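PDB 2ICS: adenine Deaminase from Enterococcus faecalis, which binds two zinc ions and, in vitro, deacetylates acetyl-(R)-mandelate with very low efficiency. Local coordinates for residues Y5-K10 against E42-E47. Sequence-based numbering, arbitrary orientation.
Sequences YDLLIK and ETIHLE
Lys10 lies against Thr43, Ile44 and His45 where strands 7-10 and 42-45 pair in parallel. Its backbone N donates a nearly straight hydrogen bond to Ile44 O (2.8 Å), and its O accepts a less straight one from Leu46 N, which is tilted from the carbonyl plane. Along the side chain, CB sits 3.7 Å from Ile44 O and also meets the ring at His45 ND1. CG, placed beside the backbone N by chi1 (-35°), lies 3.6 Å from Ile44 O and 3.7 Å from Thr43 CG2, and approaches the His45 ring obliquely. The chain then bends at chi2 and chi3 and carries CD, CE and NZ away from strand 42-45. NZ forms a salt bridge with Glu21 and a hydrogen bond with Ile36 O.

Leu8 and Thr43 share this face. On the other face, Leu7 CD1 touches Ile44 CG1 (4.3 Å), and Ile9 CG2 packs on Leu46 CD1 (3.7 Å). Ile44 N donates to Leu8 O (2.7 Å).

Strand 5-13 runs between strand 42-45 and antiparallel strand 19-25, where Asp6 and Leu7 form a classic beta bulge opposite Ile24. Leu7 and Ile44 rest on Ile368 of strand 367-370, and Ile9 on Ile363 of strand 350-364. This packs the four-stranded sheet onto a second one, far from the zinc site.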
# COMPACT_ATOMS: atom_id res chain seq x y z
N TYR A 5 28.82 -11.04 -10.54
CA TYR A 5 27.50 -10.73 -9.98
C TYR A 5 26.61 -11.84 -10.50
O TYR A 5 27.02 -12.62 -11.36
CB TYR A 5 26.98 -9.39 -10.51
CG TYR A 5 27.79 -8.17 -10.15
CD1 TYR A 5 28.01 -7.82 -8.82
CD2 TYR A 5 28.33 -7.35 -11.14
CE1 TYR A 5 28.73 -6.67 -8.48
CE2 TYR A 5 29.05 -6.20 -10.82
CZ TYR A 5 29.25 -5.87 -9.49
OH TYR A 5 29.97 -4.73 -9.18
N ASP A 6 25.39 -11.91 -9.98
CA ASP A 6 24.44 -12.92 -10.44
C ASP A 6 23.60 -12.31 -11.55
O ASP A 6 23.34 -12.94 -12.57
CB ASP A 6 23.53 -13.39 -9.30
CG ASP A 6 24.30 -14.08 -8.18
OD1 ASP A 6 25.06 -15.03 -8.48
OD2 ASP A 6 24.14 -13.67 -7.01
N LEU A 7 23.19 -11.06 -11.34
CA LEU A 7 22.36 -10.37 -12.32
C LEU A 7 22.82 -8.94 -12.52
O LEU A 7 23.22 -8.26 -11.57
CB LEU A 7 20.90 -10.39 -11.89
CG LEU A 7 19.91 -9.79 -12.90
CD1 LEU A 7 19.94 -10.59 -14.19
CD2 LEU A 7 18.50 -9.80 -12.31
N LEU A 8 22.74 -8.47 -13.76
CA LEU A 8 23.14 -7.12 -14.09
C LEU A 8 22.10 -6.53 -15.03
O LEU A 8 21.73 -7.15 -16.03
CB LEU A 8 24.52 -7.15 -14.75
CG LEU A 8 25.23 -5.82 -14.94
CD1 LEU A 8 25.36 -5.09 -13.61
CD2 LEU A 8 26.61 -6.08 -15.56
N ILE A 9 21.62 -5.34 -14.71
CA ILE A 9 20.61 -4.66 -15.52
C ILE A 9 21.21 -3.38 -16.08
O ILE A 9 21.63 -2.49 -15.33
CB ILE A 9 19.38 -4.35 -14.65
CG1 ILE A 9 18.88 -5.64 -14.00
CG2 ILE A 9 18.28 -3.74 -15.49
CD1 ILE A 9 17.98 -5.42 -12.81
N LYS A 10 21.25 -3.29 -17.41
CA LYS A 10 21.85 -2.14 -18.08
C LYS A 10 20.87 -1.29 -18.88
O LYS A 10 19.77 -1.72 -19.21
CB LYS A 10 22.95 -2.62 -19.03
CG LYS A 10 23.73 -3.82 -18.52
CD LYS A 10 25.03 -3.44 -17.84
CE LYS A 10 26.04 -2.90 -18.84
NZ LYS A 10 27.36 -2.64 -18.19
N GLU A 42 23.78 -13.57 -15.72
CA GLU A 42 22.88 -13.09 -16.75
C GLU A 42 22.88 -11.57 -16.73
O GLU A 42 23.01 -10.95 -15.67
CB GLU A 42 21.46 -13.61 -16.52
CG GLU A 42 20.62 -13.67 -17.79
CD GLU A 42 19.19 -14.09 -17.55
OE1 GLU A 42 18.97 -15.05 -16.78
OE2 GLU A 42 18.28 -13.47 -18.14
N THR A 43 22.75 -10.97 -17.91
CA THR A 43 22.73 -9.52 -18.03
C THR A 43 21.54 -9.09 -18.87
O THR A 43 21.30 -9.63 -19.95
CB THR A 43 24.02 -9.01 -18.70
OG1 THR A 43 25.15 -9.35 -17.88
CG2 THR A 43 23.97 -7.49 -18.89
N ILE A 44 20.78 -8.13 -18.36
CA ILE A 44 19.61 -7.64 -19.07
C ILE A 44 19.94 -6.29 -19.71
O ILE A 44 20.50 -5.41 -19.07
CB ILE A 44 18.40 -7.47 -18.13
CG1 ILE A 44 17.98 -8.83 -17.57
CG2 ILE A 44 17.24 -6.81 -18.87
CD1 ILE A 44 16.81 -8.77 -16.60
N HIS A 45 19.59 -6.16 -20.99
CA HIS A 45 19.83 -4.93 -21.72
C HIS A 45 18.50 -4.29 -22.07
O HIS A 45 17.86 -4.65 -23.06
CB HIS A 45 20.64 -5.23 -22.99
CG HIS A 45 21.99 -5.82 -22.71
ND1 HIS A 45 23.05 -5.07 -22.27
CD2 HIS A 45 22.42 -7.10 -22.74
CE1 HIS A 45 24.09 -5.86 -22.05
NE2 HIS A 45 23.73 -7.10 -22.33
N LEU A 46 18.07 -3.35 -21.24
CA LEU A 46 16.80 -2.66 -21.44
C LEU A 46 16.80 -1.79 -22.69
O LEU A 46 17.85 -1.36 -23.16
CB LEU A 46 16.48 -1.80 -20.21
CG LEU A 46 16.43 -2.58 -18.90
CD1 LEU A 46 16.31 -1.62 -17.73
CD2 LEU A 46 15.25 -3.54 -18.93
N GLU A 47 15.61 -1.56 -23.23
CA GLU A 47 15.47 -0.71 -24.41
C GLU A 47 15.60 0.73 -23.96
O GLU A 47 15.19 1.08 -22.86
CB GLU A 47 14.09 -0.91 -25.04
CG GLU A 47 13.89 -2.24 -25.75
CD GLU A 47 14.94 -2.48 -26.82
OE1 GLU A 47 15.13 -1.59 -27.68
OE2 GLU A 47 15.57 -3.56 -26.80